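Local coordinates for nicotinate phosphoribosyltransferase (Vibrio cholerae, PDB 4HL7), which probably catalyses the ATP-dependent formation of nicotinate beta-D-ribonucleotide from nicotinate and 5-phospho-alpha-D-ribose 1-diphosphate, the entry step of this route to NAD(+), at residues A169-R174 with Q331-C336; N177-T182 with I345-G350; G290-S295 with L320-D325. One frame throughout, in Å; residues are numbered along the deposited sequence.

Interaction 1 of 3, residues A169-R174 with Q331-C336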
# COMPACT_ATOMS: atom_id res chain seq x y z
N ALA A 169 -8.69 20.83 -17.45
CA ALA A 169 -9.85 21.46 -18.03
C ALA A 169 -10.99 21.51 -17.03
O ALA A 169 -11.64 22.57 -16.87
CB ALA A 169 -10.27 20.74 -19.32
N GLU A 170 -11.24 20.40 -16.35
CA GLU A 170 -12.26 20.33 -15.31
C GLU A 170 -11.93 21.13 -14.07
O GLU A 170 -12.84 21.77 -13.50
CB GLU A 170 -12.60 18.86 -14.94
CG GLU A 170 -13.47 18.20 -16.01
CD GLU A 170 -14.81 18.88 -16.17
OE1 GLU A 170 -14.94 19.78 -17.04
OE2 GLU A 170 -15.75 18.55 -15.40
N ILE A 171 -10.65 21.20 -13.70
CA ILE A 171 -10.21 22.02 -12.58
C ILE A 171 -10.47 23.51 -12.84
O ILE A 171 -11.03 24.18 -11.97
CB ILE A 171 -8.75 21.72 -12.20
CG1 ILE A 171 -8.73 20.42 -11.35
CG2 ILE A 171 -8.13 22.84 -11.33
CD1 ILE A 171 -7.30 19.91 -11.10
N GLU A 172 -10.15 23.95 -14.06
CA GLU A 172 -10.40 25.35 -14.48
C GLU A 172 -11.89 25.62 -14.51
O GLU A 172 -12.36 26.59 -13.94
CB GLU A 172 -9.75 25.61 -15.85
CG GLU A 172 -9.73 27.07 -16.33
N ARG A 173 -12.66 24.76 -15.20
CA ARG A 173 -14.10 24.97 -15.33
C ARG A 173 -14.84 25.08 -14.01
O ARG A 173 -15.70 25.93 -13.86
CB ARG A 173 -14.72 23.92 -16.25
CG ARG A 173 -16.23 24.03 -16.45
CD ARG A 173 -16.74 23.00 -17.47
NE ARG A 173 -16.98 21.68 -16.89
CZ ARG A 173 -18.02 21.37 -16.13
NH1 ARG A 173 -18.93 22.30 -15.87
NH2 ARG A 173 -18.18 20.13 -15.65
N ARG A 174 -14.47 24.24 -13.04
CA ARG A 174 -15.22 24.13 -11.81
C ARG A 174 -14.57 24.94 -10.71
O ARG A 174 -15.08 24.98 -9.60
CB ARG A 174 -15.38 22.65 -11.42
CG ARG A 174 -16.41 21.92 -12.32
CD ARG A 174 -16.00 20.47 -12.63
NE ARG A 174 -16.08 19.62 -11.46
CZ ARG A 174 -15.95 18.28 -11.49
NH1 ARG A 174 -15.67 17.66 -12.66
NH2 ARG A 174 -16.03 17.60 -10.36
N GLN A 331 -13.38 10.74 -9.93
CA GLN A 331 -13.71 10.51 -8.51
C GLN A 331 -13.01 11.57 -7.57
O GLN A 331 -13.61 12.09 -6.60
CB GLN A 331 -13.26 9.12 -8.12
CG GLN A 331 -14.11 7.94 -8.62
CD GLN A 331 -13.58 6.59 -8.06
OE1 GLN A 331 -13.57 6.38 -6.86
NE2 GLN A 331 -13.11 5.72 -8.94
N ALA A 332 -11.77 11.88 -7.88
CA ALA A 332 -10.98 12.76 -7.03
C ALA A 332 -11.61 14.16 -7.08
O ALA A 332 -11.85 14.78 -6.02
CB ALA A 332 -9.55 12.78 -7.48
N LEU A 333 -11.98 14.61 -8.29
CA LEU A 333 -12.56 15.99 -8.40
C LEU A 333 -13.86 16.11 -7.63
O LEU A 333 -14.17 17.15 -7.03
CB LEU A 333 -12.69 16.44 -9.85
CG LEU A 333 -11.37 16.60 -10.63
CD1 LEU A 333 -11.60 17.09 -12.09
CD2 LEU A 333 -10.34 17.49 -9.91
N GLU A 334 -14.68 15.07 -7.68
CA GLU A 334 -15.93 15.03 -6.90
C GLU A 334 -15.65 15.17 -5.40
O GLU A 334 -16.41 15.86 -4.66
CB GLU A 334 -16.66 13.70 -7.16
CG GLU A 334 -18.03 13.63 -6.53
CD GLU A 334 -18.69 12.26 -6.70
OE1 GLU A 334 -19.93 12.24 -6.54
OE2 GLU A 334 -17.99 11.23 -6.95
N LEU A 335 -14.62 14.48 -4.94
CA LEU A 335 -14.23 14.54 -3.51
C LEU A 335 -13.70 15.94 -3.20
O LEU A 335 -13.98 16.46 -2.10
CB LEU A 335 -13.22 13.44 -3.18
CG LEU A 335 -13.99 12.11 -3.00
CD1 LEU A 335 -12.99 10.94 -3.08
CD2 LEU A 335 -14.77 12.02 -1.71
N CYS A 336 -12.96 16.54 -4.16
CA CYS A 336 -12.46 17.93 -3.98
C CYS A 336 -13.61 18.90 -3.67
O CYS A 336 -13.52 19.70 -2.75
CB CYS A 336 -11.76 18.44 -5.22
SG CYS A 336 -10.13 17.72 -5.52

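Interaction 2 of 3, residues N177-T182 with I345-G350. With SO4 (sulfate ion), chain C.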
# COMPACT_ATOMS: atom_id res chain seq x y z
N ASN A 177 -9.65 24.34 -6.25
CA ASN A 177 -8.35 24.82 -5.85
C ASN A 177 -7.67 23.89 -4.83
O ASN A 177 -6.59 24.23 -4.30
CB ASN A 177 -8.45 26.26 -5.32
CG ASN A 177 -9.33 26.36 -4.10
OD1 ASN A 177 -9.45 25.40 -3.32
ND2 ASN A 177 -9.95 27.52 -3.92
N ASN A 178 -8.25 22.70 -4.63
CA ASN A 178 -7.77 21.76 -3.59
C ASN A 178 -7.41 20.37 -4.13
O ASN A 178 -7.30 19.39 -3.36
CB ASN A 178 -8.73 21.65 -2.35
CG ASN A 178 -10.14 21.10 -2.71
OD1 ASN A 178 -10.62 21.28 -3.84
ND2 ASN A 178 -10.83 20.57 -1.73
N PHE A 179 -7.18 20.27 -5.45
CA PHE A 179 -6.74 18.97 -5.99
C PHE A 179 -5.26 18.74 -5.57
O PHE A 179 -4.40 19.64 -5.72
CB PHE A 179 -6.86 18.92 -7.52
CG PHE A 179 -6.34 17.63 -8.12
CD1 PHE A 179 -7.08 16.41 -8.00
CD2 PHE A 179 -5.11 17.59 -8.74
CE1 PHE A 179 -6.57 15.22 -8.52
CE2 PHE A 179 -4.61 16.41 -9.31
CZ PHE A 179 -5.34 15.21 -9.17
N SER A 180 -4.98 17.57 -5.01
CA SER A 180 -3.62 17.20 -4.55
C SER A 180 -3.43 15.70 -4.82
O SER A 180 -4.33 14.91 -4.51
CB SER A 180 -3.56 17.38 -3.05
OG SER A 180 -2.28 16.98 -2.62
N LEU A 181 -2.29 15.32 -5.38
CA LEU A 181 -2.08 13.94 -5.86
C LEU A 181 -0.87 13.35 -5.13
O LEU A 181 0.20 14.00 -5.05
CB LEU A 181 -1.83 13.97 -7.40
CG LEU A 181 -1.65 12.64 -8.11
CD1 LEU A 181 -2.85 11.73 -7.84
CD2 LEU A 181 -1.54 12.82 -9.62
N THR A 182 -1.03 12.18 -4.54
CA THR A 182 0.12 11.46 -3.99
C THR A 182 0.29 10.19 -4.82
O THR A 182 -0.63 9.34 -4.91
CB THR A 182 -0.11 11.06 -2.54
OG1 THR A 182 -0.31 12.26 -1.75
CG2 THR A 182 1.15 10.37 -2.00
N ILE A 345 -6.94 17.66 1.97
CA ILE A 345 -7.05 16.39 1.32
C ILE A 345 -5.92 16.12 0.32
O ILE A 345 -5.28 17.04 -0.23
CB ILE A 345 -8.40 16.26 0.56
CG1 ILE A 345 -8.41 17.19 -0.68
CG2 ILE A 345 -9.55 16.50 1.50
CD1 ILE A 345 -9.77 17.19 -1.41
N SER A 346 -5.70 14.83 0.07
CA SER A 346 -4.88 14.42 -1.04
C SER A 346 -5.38 13.05 -1.52
O SER A 346 -6.02 12.30 -0.75
CB SER A 346 -3.40 14.32 -0.63
OG SER A 346 -2.59 14.21 -1.81
N PHE A 347 -5.09 12.73 -2.79
CA PHE A 347 -5.55 11.45 -3.39
C PHE A 347 -4.39 10.52 -3.65
O PHE A 347 -3.53 10.87 -4.41
CB PHE A 347 -6.29 11.78 -4.70
CG PHE A 347 -7.48 12.68 -4.42
CD1 PHE A 347 -7.37 14.09 -4.57
CD2 PHE A 347 -8.64 12.15 -3.87
CE1 PHE A 347 -8.46 14.92 -4.20
CE2 PHE A 347 -9.71 13.00 -3.51
CZ PHE A 347 -9.60 14.36 -3.67
N GLY A 348 -4.36 9.38 -2.96
CA GLY A 348 -3.30 8.41 -3.14
C GLY A 348 -3.72 7.48 -4.25
O GLY A 348 -4.57 6.61 -4.03
N ILE A 349 -3.14 7.64 -5.43
CA ILE A 349 -3.55 6.87 -6.62
C ILE A 349 -2.45 5.90 -7.13
O ILE A 349 -1.27 6.28 -7.20
CB ILE A 349 -3.99 7.79 -7.72
CG1 ILE A 349 -5.05 8.78 -7.14
CG2 ILE A 349 -4.53 6.97 -8.89
CD1 ILE A 349 -5.74 9.68 -8.20
N GLY A 350 -2.85 4.67 -7.39
CA GLY A 350 -1.90 3.62 -7.76
C GLY A 350 -2.10 3.25 -9.22
O GLY A 350 -1.63 3.93 -10.11
S SO4 C . -5.06 1.86 -6.37
O1 SO4 C . -5.18 3.31 -6.80
O2 SO4 C . -3.76 1.19 -6.75
O3 SO4 C . -5.40 1.79 -4.93
O4 SO4 C . -5.99 0.98 -7.13
O HOH W 1 -5.63 19.33 -1.43

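Interaction 3 of 3, residues G290-S295 with L320-D325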
# COMPACT_ATOMS: atom_id res chain seq x y z
N GLY A 290 -3.46 12.97 10.42
CA GLY A 290 -4.69 12.72 9.68
C GLY A 290 -4.94 11.23 9.53
O GLY A 290 -4.31 10.37 10.22
N VAL A 291 -5.84 10.91 8.61
CA VAL A 291 -6.30 9.53 8.45
C VAL A 291 -6.43 9.20 6.95
O VAL A 291 -6.57 10.11 6.10
CB VAL A 291 -7.68 9.31 9.14
CG1 VAL A 291 -7.51 9.27 10.66
CG2 VAL A 291 -8.72 10.42 8.74
N ARG A 292 -6.49 7.91 6.65
CA ARG A 292 -6.56 7.45 5.25
C ARG A 292 -7.86 6.68 5.04
O ARG A 292 -8.22 5.81 5.86
CB ARG A 292 -5.35 6.54 4.93
CG ARG A 292 -5.33 6.03 3.47
CD ARG A 292 -4.05 5.21 3.18
NE ARG A 292 -4.45 3.81 3.18
CZ ARG A 292 -3.90 2.82 3.88
NH1 ARG A 292 -4.48 1.61 3.84
NH2 ARG A 292 -2.76 2.97 4.55
N HIS A 293 -8.51 6.94 3.91
CA HIS A 293 -9.74 6.21 3.54
C HIS A 293 -9.39 5.12 2.57
O HIS A 293 -8.76 5.40 1.54
CB HIS A 293 -10.70 7.16 2.84
CG HIS A 293 -11.91 6.48 2.29
ND1 HIS A 293 -12.04 6.19 0.99
CD2 HIS A 293 -12.99 5.90 2.94
CE1 HIS A 293 -13.16 5.50 0.79
NE2 HIS A 293 -13.75 5.31 1.98
N ASP A 294 -9.83 3.89 2.84
CA ASP A 294 -9.51 2.78 1.92
C ASP A 294 -10.66 1.82 1.62
O ASP A 294 -10.47 0.88 0.88
CB ASP A 294 -8.35 1.96 2.49
CG ASP A 294 -7.60 1.13 1.39
OD1 ASP A 294 -7.34 -0.09 1.63
OD2 ASP A 294 -7.29 1.67 0.28
N SER A 295 -11.83 2.00 2.21
CA SER A 295 -12.95 1.11 1.87
C SER A 295 -14.27 1.80 2.20
O SER A 295 -14.31 2.68 3.07
CB SER A 295 -12.88 -0.20 2.63
OG SER A 295 -12.95 0.04 4.01
N LEU A 320 -5.37 16.03 7.68
CA LEU A 320 -5.27 15.63 6.29
C LEU A 320 -6.03 14.31 6.08
O LEU A 320 -5.83 13.36 6.82
CB LEU A 320 -3.80 15.40 5.90
CG LEU A 320 -3.52 14.82 4.49
CD1 LEU A 320 -4.00 15.82 3.43
CD2 LEU A 320 -2.00 14.60 4.32
N PHE A 321 -6.87 14.25 5.06
CA PHE A 321 -7.48 12.97 4.64
C PHE A 321 -6.77 12.51 3.38
O PHE A 321 -6.70 13.27 2.44
CB PHE A 321 -8.92 13.20 4.18
CG PHE A 321 -9.90 13.44 5.30
CD1 PHE A 321 -9.54 13.19 6.63
CD2 PHE A 321 -11.22 13.86 4.99
CE1 PHE A 321 -10.47 13.36 7.66
CE2 PHE A 321 -12.14 14.05 6.06
CZ PHE A 321 -11.75 13.80 7.35
N ILE A 322 -6.24 11.30 3.38
CA ILE A 322 -5.71 10.70 2.12
C ILE A 322 -6.77 9.69 1.69
O ILE A 322 -7.09 8.75 2.44
CB ILE A 322 -4.38 9.93 2.34
CG1 ILE A 322 -3.35 10.90 2.95
CG2 ILE A 322 -3.91 9.32 1.00
CD1 ILE A 322 -1.90 10.64 2.58
N PHE A 323 -7.35 9.92 0.51
CA PHE A 323 -8.30 8.97 -0.10
C PHE A 323 -7.48 8.04 -1.02
O PHE A 323 -6.68 8.52 -1.80
CB PHE A 323 -9.31 9.76 -0.94
CG PHE A 323 -10.20 10.60 -0.11
CD1 PHE A 323 -11.30 10.04 0.52
CD2 PHE A 323 -9.91 11.96 0.08
CE1 PHE A 323 -12.15 10.83 1.32
CE2 PHE A 323 -10.78 12.76 0.88
CZ PHE A 323 -11.87 12.17 1.50
N SER A 324 -7.65 6.73 -0.89
CA SER A 324 -6.82 5.77 -1.64
C SER A 324 -7.59 4.56 -2.20
O SER A 324 -6.95 3.59 -2.65
CB SER A 324 -5.68 5.25 -0.74
OG SER A 324 -6.19 4.44 0.34
N ASP A 325 -8.92 4.64 -2.23
CA ASP A 325 -9.72 3.46 -2.63
C ASP A 325 -10.01 3.39 -4.12
O ASP A 325 -11.12 3.71 -4.57
CB ASP A 325 -11.05 3.37 -1.85
CG ASP A 325 -11.76 2.03 -2.06
OD1 ASP A 325 -11.13 1.07 -2.53
OD2 ASP A 325 -12.95 1.95 -1.78
O HOH W 2 -10.78 6.81 -1.50
O HOH W 3 -8.93 0.02 -1.58

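Interaction 1 of 3, residues A169-R174 with Q331-C336
L333 is the residue through which helix 331-336 meets helix 169-174. Its CB and CD1 both meet R174, CB 3.6 Å from NH2 and CD1 against one face of the guanidinium. CD1 also lies 3.5 Å from E170 CB, and CD2 packs 3.6 Å from I171 CG1, the leucine and isoleucine side chains crossing at about a right angle. With CG anti to its carbonyl carbon (chi1 -64°), L333 sends both methyl groups across the interface. The arginine is held from its own helix: R174 NH1 donates at 2.9 Å, in the plane of its own guanidinium, to the anti side of E170 OE2, 25° out of the carboxylate plane. R173 grips the same carboxylate side-on, NE to OE1 (2.8 Å) and NH2 to the syn lone pair of OE2, and this network probably keeps the R174 guanidinium against L333. Beyond C336, E337 takes R174 NH2 in a salt bridge. The short segments run nearly parallel, 23° apart with axes 11.3 Å from each other. Two helices packed on the parallel beta/alpha sheet thus meet side by side, apolar inside and salt-bridged on the more exposed side, with F179 against I171 and L333, and A332, L335 and C336 resting on F347 of strand 344-349.

Interaction 2 of 3, residues N177-T182 with I345-G350
S180 and T182 both turn a hydroxyl to S346 across this parallel pairing. S346 CB stands 3.5 Å from S180 OG. At the tip, OG, anti to the backbone N (chi1 -167°), hydrogen-bonds S180 OG at 2.9 Å and T182 OG1 at 3.0 Å, so one buried hydroxyl joins two residues of segment 177-182. Backbone bonds run beside this trio: F347 N to S180 O, T182 N to F347 O (2.8 Å, 173° at the hydrogen) and I349 N to T182 O. S180 O also lies at the edge of the F347 ring, 3.1 Å from CD1. On the face that carries L181 and F347, L181 CD1 meets I349 CD1 at 3.6 Å. Before the strand pairing starts, a water donates to both N178 O and I345 O, while N178 ND2 comes 3.6 Å from I345 CD1 and hydrogen-bonds C336 O. Past its end, G350 N, at the N-cap of the next helix, donates, as does T351 N, to a sulfate probably from the crystallisation liquor. Both strands are inner members of the parallel sheet, flanked by 210-213 and 320-323; helix 329-339 covers F347, and F179 packs on L167 of helix 155-174.

Interaction 3 of 3, residues G290-S295 with L320-D325
V291 and F321 pair side by side in neighbouring parallel strands of a beta-alpha-beta unit, linked through helix 298-311. V291 CG2 lies 3.6 Å from F321 CD1, and on the same face H293 CB approaches F323 CD1 at 3.7 Å; the imidazole and phenyl planes are inclined at 55°. Backbone bonds alternate beneath them, V291 N to L320 O, I322 N to V291 O, H293 N to I322 O (2.7 Å) and S324 N to H293 O. G290 CA comes within 3.1 Å of L320 O. The other face carries R292, with CG anti to the backbone N (chi1 -179°); NE makes a weak bond to S324 OG, met at the guanidinium edge. In the next shell, T229 takes a hydrogen bond from R292 NH2, and H232, predicted to be autophosphorylated and unmodified here, touches both R292 and D294. W301 of the connecting helix meets the rings of H293, F321 and F323, and S295 OG is fixed by D269 and the backbone N of D390. At the carboxyl ends of the strands, one water lies in the plane of the H293 ring, 2.9 Å from ND1, and accepts from D325 N at 2.9 Å.

Overall arrangement
Interactions 2 and 3 are buried and belong to one parallel sheet: strands 344-349 and 320-323 are neighbours in it, and F323 bonds through its backbone to S346 and G348. Interaction 1 lies farther out, about 25 Å from the chain centre, and is partly exposed; there a leucine meets a salt-bridge network, with no hydrogen bond between the two six-residue segments, though R174 bridges to E337 just beyond. It still touches the sheet, since F347 of interaction 2 packs under helix 329-339 and L335 reaches F323. Hydroxyls add to the backbone pairing in interaction 2, whereas interaction 3 combines apolar and aromatic packing with polar residues at the strand ends, where the side chain of S324 is about 5 Å from the sulfate bound at G350.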